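Local coordinates for protein post-proline cleaving enzyme (Rickettsia typhi, PDB 4HVT) that probably acts as a serine-type oligopeptidase of the prolyl oligopeptidase family, cutting peptides after proline, at residues 171-183 and 219-231. Residues are numbered along the deposited sequence; the frame is centred on the assembly and turned at random. Where two conformers were deposited one is given.
With EDO (1,2-ethanediol), chain B.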
loop_
_atom_site.group_PDB
_atom_site.type_symbol
_atom_site.label_atom_id
_atom_site.label_comp_id
_atom_site.label_asym_id
_atom_site.label_seq_id
_atom_site.Cartn_x
_atom_site.Cartn_y
_atom_site.Cartn_z
ATOM N N ASN A 171 -27.090 14.841 -11.923
ATOM C CA ASN A 171 -26.809 16.076 -11.138
ATOM C C ASN A 171 -26.476 15.804 -9.657
ATOM O O ASN A 171 -26.611 16.697 -8.808
ATOM C CB ASN A 171 -27.952 17.119 -11.241
ATOM C CG ASN A 171 -28.326 17.415 -12.669
ATOM O OD1 ASN A 171 -27.455 17.666 -13.493
ATOM N ND2 ASN A 171 -29.599 17.299 -12.992
ATOM N N GLY A 172 -26.033 14.577 -9.356
ATOM C CA GLY A 172 -25.615 14.226 -8.007
ATOM C C GLY A 172 -24.255 14.769 -7.663
ATOM O O GLY A 172 -23.638 15.468 -8.473
ATOM N N PHE A 173 -23.757 14.438 -6.473
ATOM C CA PHE A 173 -22.410 14.847 -6.066
ATOM C C PHE A 173 -21.310 14.335 -7.004
ATOM O O PHE A 173 -21.128 13.114 -7.153
ATOM C CB PHE A 173 -22.120 14.424 -4.631
ATOM C CG PHE A 173 -22.886 15.210 -3.602
ATOM C CD1 PHE A 173 -22.547 16.536 -3.323
ATOM C CD2 PHE A 173 -23.884 14.605 -2.851
ATOM C CE1 PHE A 173 -23.235 17.216 -2.390
ATOM C CE2 PHE A 173 -24.594 15.320 -1.870
ATOM C CZ PHE A 173 -24.237 16.605 -1.638
ATOM N N GLU A 174 -20.574 15.280 -7.583
ATOM C CA GLU A 174 -19.478 15.016 -8.544
ATOM C C GLU A 174 -18.775 16.364 -8.630
ATOM O O GLU A 174 -19.479 17.376 -8.818
ATOM C CB GLU A 174 -20.072 14.654 -9.881
ATOM C CG GLU A 174 -19.024 14.478 -10.959
ATOM C CD GLU A 174 -19.610 14.308 -12.347
ATOM O OE1 GLU A 174 -20.771 14.701 -12.578
ATOM O OE2 GLU A 174 -18.867 13.799 -13.228
ATOM N N PRO A 175 -17.444 16.397 -8.477
ATOM C CA PRO A 175 -16.806 17.689 -8.343
ATOM C C PRO A 175 -16.563 18.387 -9.681
ATOM O O PRO A 175 -15.463 18.389 -10.171
ATOM C CB PRO A 175 -15.507 17.361 -7.634
ATOM C CG PRO A 175 -15.159 15.995 -8.117
ATOM C CD PRO A 175 -16.498 15.305 -8.239
ATOM N N ILE A 176 -17.587 19.024 -10.193
ATOM C CA ILE A 176 -17.551 19.738 -11.453
ATOM C C ILE A 176 -17.938 21.194 -11.259
ATOM O O ILE A 176 -18.793 21.529 -10.427
ATOM C CB ILE A 176 -18.460 19.095 -12.518
ATOM C CG1 ILE A 176 -19.921 18.990 -12.083
ATOM C CG2 ILE A 176 -17.985 17.680 -12.797
ATOM C CD1 ILE A 176 -20.893 18.757 -13.235
ATOM N N THR A 177 -17.309 22.076 -12.018
ATOM C CA THR A 177 -17.666 23.466 -11.946
ATOM C C THR A 177 -18.956 23.823 -12.687
ATOM O O THR A 177 -19.549 23.006 -13.366
ATOM C CB THR A 177 -16.545 24.340 -12.535
ATOM O OG1 THR A 177 -16.572 24.252 -13.958
ATOM C CG2 THR A 177 -15.161 23.961 -11.996
ATOM N N ASN A 178 -19.340 25.108 -12.631
ATOM C CA ASN A 178 -20.506 25.564 -13.378
ATOM C C ASN A 178 -20.342 25.571 -14.933
ATOM O O ASN A 178 -21.328 25.787 -15.648
ATOM C CB ASN A 178 -21.037 26.914 -12.824
ATOM C CG ASN A 178 -20.017 28.026 -12.940
ATOM O OD1 ASN A 178 -19.128 27.924 -13.740
ATOM N ND2 ASN A 178 -20.127 29.060 -12.105
ATOM N N SER A 179 -19.144 25.290 -15.449
ATOM C CA SER A 179 -18.986 25.007 -16.880
ATOM C C SER A 179 -18.978 23.523 -17.209
ATOM O O SER A 179 -18.906 23.140 -18.384
ATOM C CB SER A 179 -17.651 25.614 -17.369
ATOM O OG SER A 179 -16.606 24.894 -16.784
ATOM N N GLY A 180 -19.052 22.674 -16.185
ATOM C CA GLY A 180 -18.893 21.242 -16.369
ATOM C C GLY A 180 -17.491 20.733 -16.189
ATOM O O GLY A 180 -17.245 19.513 -16.298
ATOM N N LYS A 181 -16.563 21.615 -15.851
ATOM C CA LYS A 181 -15.166 21.182 -15.731
ATOM C C LYS A 181 -14.966 20.303 -14.484
ATOM O O LYS A 181 -15.299 20.669 -13.376
ATOM C CB LYS A 181 -14.298 22.437 -15.668
ATOM C CG LYS A 181 -12.833 22.228 -15.294
ATOM C CD LYS A 181 -11.966 22.121 -16.504
ATOM C CE LYS A 181 -10.580 21.511 -16.157
ATOM N NZ LYS A 181 -9.937 21.099 -17.393
ATOM N N LEU A 182 -14.355 19.153 -14.668
ATOM C CA LEU A 182 -14.104 18.211 -13.576
ATOM C C LEU A 182 -12.833 18.571 -12.808
ATOM O O LEU A 182 -11.737 18.767 -13.416
ATOM C CB LEU A 182 -13.938 16.817 -14.168
ATOM C CG LEU A 182 -13.707 15.658 -13.146
ATOM C CD1 LEU A 182 -14.932 15.401 -12.303
ATOM C CD2 LEU A 182 -13.356 14.371 -13.838
ATOM N N LEU A 183 -12.976 18.678 -11.484
ATOM C CA LEU A 183 -11.888 19.020 -10.625
ATOM C C LEU A 183 -11.308 17.728 -10.024
ATOM O O LEU A 183 -12.065 16.843 -9.629
ATOM C CB LEU A 183 -12.377 19.943 -9.550
ATOM C CG LEU A 183 -12.981 21.263 -10.064
ATOM C CD1 LEU A 183 -13.688 21.927 -8.901
ATOM C CD2 LEU A 183 -11.933 22.156 -10.650
ATOM N N TYR A 219 -13.786 21.289 2.284
ATOM C CA TYR A 219 -15.044 21.956 1.934
ATOM C C TYR A 219 -16.237 21.080 2.325
ATOM O O TYR A 219 -16.198 19.820 2.252
ATOM C CB TYR A 219 -15.125 22.209 0.443
ATOM C CG TYR A 219 -14.289 23.373 -0.085
ATOM C CD1 TYR A 219 -12.887 23.262 -0.329
ATOM C CD2 TYR A 219 -14.872 24.582 -0.353
ATOM C CE1 TYR A 219 -12.163 24.315 -0.815
ATOM C CE2 TYR A 219 -14.121 25.676 -0.851
ATOM C CZ TYR A 219 -12.796 25.555 -1.080
ATOM O OH TYR A 219 -12.117 26.679 -1.584
ATOM N N ILE A 220 -17.310 21.761 2.729
ATOM C CA ILE A 220 -18.609 21.114 2.945
ATOM C C ILE A 220 -19.541 21.557 1.805
ATOM O O ILE A 220 -19.577 22.739 1.416
ATOM C CB ILE A 220 -19.160 21.425 4.371
ATOM C CG1 ILE A 220 -20.406 20.642 4.697
ATOM C CG2 ILE A 220 -19.396 22.900 4.546
ATOM C CD1 ILE A 220 -20.772 20.664 6.199
ATOM N N TRP A 221 -20.331 20.618 1.282
ATOM C CA TRP A 221 -21.086 20.841 0.052
ATOM C C TRP A 221 -22.466 20.229 0.177
ATOM O O TRP A 221 -22.606 19.021 0.529
ATOM C CB TRP A 221 -20.322 20.259 -1.132
ATOM C CG TRP A 221 -20.821 20.666 -2.492
ATOM C CD1 TRP A 221 -21.542 21.784 -2.820
ATOM C CD2 TRP A 221 -20.528 20.000 -3.726
ATOM N NE1 TRP A 221 -21.800 21.794 -4.158
ATOM C CE2 TRP A 221 -21.186 20.705 -4.740
ATOM C CE3 TRP A 221 -19.808 18.857 -4.054
ATOM C CZ2 TRP A 221 -21.098 20.341 -6.094
ATOM C CZ3 TRP A 221 -19.777 18.452 -5.400
ATOM C CH2 TRP A 221 -20.428 19.205 -6.389
ATOM N N LYS A 222 -23.476 21.046 -0.111
ATOM C CA LYS A 222 -24.895 20.738 -0.011
ATOM C C LYS A 222 -25.477 20.379 -1.354
ATOM O O LYS A 222 -25.158 20.975 -2.402
ATOM C CB LYS A 222 -25.673 21.958 0.556
ATOM C CG LYS A 222 -25.286 22.388 1.961
ATOM C CD LYS A 222 -25.884 23.774 2.301
ATOM C CE LYS A 222 -27.386 23.817 2.323
ATOM N NZ LYS A 222 -27.806 22.920 3.418
ATOM N N ARG A 223 -26.345 19.393 -1.319
ATOM C CA ARG A 223 -27.068 18.950 -2.488
ATOM C C ARG A 223 -27.827 20.097 -3.114
ATOM O O ARG A 223 -28.423 20.938 -2.411
ATOM C CB ARG A 223 -28.005 17.763 -2.168
ATOM C CG ARG A 223 -28.638 17.159 -3.389
ATOM C CD ARG A 223 -29.503 15.929 -3.085
ATOM N NE ARG A 223 -28.809 14.857 -2.395
ATOM C CZ ARG A 223 -27.966 14.005 -2.962
ATOM N NH1 ARG A 223 -27.709 14.066 -4.267
ATOM N NH2 ARG A 223 -27.388 13.092 -2.221
ATOM N N GLY A 224 -27.734 20.166 -4.439
ATOM C CA GLY A 224 -28.442 21.110 -5.256
ATOM C C GLY A 224 -27.691 22.384 -5.543
ATOM O O GLY A 224 -28.142 23.155 -6.383
ATOM N N GLU A 225 -26.612 22.643 -4.790
ATOM C CA GLU A 225 -25.814 23.872 -4.939
ATOM C C GLU A 225 -24.603 23.664 -5.826
ATOM O O GLU A 225 -23.989 22.625 -5.798
ATOM C CB GLU A 225 -25.315 24.357 -3.597
ATOM C CG GLU A 225 -26.448 24.693 -2.638
ATOM C CD GLU A 225 -25.993 25.353 -1.338
ATOM O OE1 GLU A 225 -24.748 25.598 -1.113
ATOM O OE2 GLU A 225 -26.940 25.592 -0.533
ATOM N N SER A 226 -24.261 24.689 -6.610
ATOM C CA SER A 226 -23.035 24.662 -7.400
ATOM C C SER A 226 -21.834 24.498 -6.481
ATOM O O SER A 226 -21.842 24.967 -5.350
ATOM C CB SER A 226 -22.886 25.972 -8.194
ATOM O OG SER A 226 -21.722 25.924 -8.997
ATOM N N ILE A 227 -20.766 23.886 -6.981
ATOM C CA ILE A 227 -19.553 23.653 -6.198
ATOM C C ILE A 227 -18.873 24.972 -5.838
ATOM O O ILE A 227 -18.186 25.080 -4.827
ATOM C CB ILE A 227 -18.560 22.719 -6.921
ATOM C CG1 ILE A 227 -17.624 22.052 -5.933
ATOM C CG2 ILE A 227 -17.678 23.530 -7.872
ATOM C CD1 ILE A 227 -16.873 20.902 -6.546
ATOM N N GLU A 228 -19.127 25.998 -6.622
ATOM C CA GLU A 228 -18.717 27.357 -6.283
ATOM C C GLU A 228 -19.320 27.918 -5.041
ATOM O O GLU A 228 -18.777 28.908 -4.498
ATOM C CB GLU A 228 -19.033 28.326 -7.444
ATOM C CG GLU A 228 -18.142 28.036 -8.637
ATOM C CD GLU A 228 -18.665 26.959 -9.590
ATOM O OE1 GLU A 228 -19.734 26.381 -9.253
ATOM O OE2 GLU A 228 -18.070 26.790 -10.713
ATOM N N LYS A 229 -20.418 27.337 -4.597
ATOM C CA LYS A 229 -21.060 27.726 -3.364
ATOM C C LYS A 229 -20.597 26.949 -2.133
ATOM O O LYS A 229 -20.981 27.266 -0.985
ATOM C CB LYS A 229 -22.566 27.642 -3.552
ATOM C CG LYS A 229 -23.077 28.682 -4.551
ATOM C CD LYS A 229 -24.605 28.789 -4.488
ATOM C CE LYS A 229 -25.098 29.989 -5.261
ATOM N NZ LYS A 229 -26.448 29.742 -5.844
ATOM N N ALA A 230 -19.770 25.932 -2.338
ATOM C CA ALA A 230 -19.315 25.110 -1.225
ATOM C C ALA A 230 -18.490 25.936 -0.280
ATOM O O ALA A 230 -17.713 26.791 -0.708
ATOM C CB ALA A 230 -18.536 23.901 -1.722
ATOM N N LYS A 231 -18.660 25.657 1.010
ATOM C CA LYS A 231 -18.031 26.408 2.043
ATOM C C LYS A 231 -16.746 25.769 2.509
ATOM O O LYS A 231 -16.725 24.661 2.982
ATOM C CB LYS A 231 -19.015 26.601 3.214
ATOM C CG LYS A 231 -20.286 27.355 2.845
ATOM C CD LYS A 231 -20.105 28.873 2.839
ATOM C CE LYS A 231 -21.417 29.650 2.571
ATOM N NZ LYS A 231 -22.577 29.207 3.395
HETATM C C1 EDO B . -25.055 17.723 -5.881
HETATM O O1 EDO B . -26.472 17.996 -5.922
HETATM C C2 EDO B . -24.342 18.973 -5.361
HETATM O O2 EDO B . -24.484 19.967 -6.387
HETATM O O HOH W 1 -28.719 15.951 -6.388
HETATM O O HOH W 2 -21.352 21.905 -9.381
HETATM O O HOH W 3 -21.884 29.339 -9.222
#
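Phe173 turns the edge of its ring onto one face of the Trp221 indole, a T-shaped pair with centroids 5.4 Å apart and planes at 72°, where two neighbouring blades of the beta-propeller domain meet. The loop between strands 167-168 and 185-186 of one blade supplies Phe173; strand 217-222 of the next supplies Trp221. That same indole face also takes C2 of a bound ethanediol, probably from the crystallisation liquor, while the opposite face lies on Ile227 CG1. At the indole edge, near its plane, Glu174 O comes within 3.2 Å of Trp221 CH2. Ethanediol C1 lies over one face of the Phe173 ring, toward its rim; O1 of the diol donates a hydrogen bond to Asn171 O and accepts one from Gly224 N, and O2 donates to Glu225 O. Phe173 CE2 in turn sits over one face of the Arg223 guanidinium, 3.6 Å from Arg223 NH2, the ring and guanidinium planes 64° apart. The charge of Arg223 is met by Glu160 and Asp196, and Lys195 O accepts from NH2.

Farther along, Ile227 CD1 lies 3.9 Å from Pro175 CB and meets Leu183 CD1 tip to tip. Its CG2 branch packs against Ile176 O, and a water donates to Ile176 O and accepts from Ile227 N. The type I turn from Thr177 to Gly180, closed by Gly180 N to Thr177 O, is further braced by Thr177 OG1, which accepts from Ser179 N in an ST turn and also from Lys181 N. A bend at chi2 (87°) brings the Glu228 carboxylate to this turn, where Asn178 N donates to the syn lone pair of Glu228 OE2 over 2.8 Å.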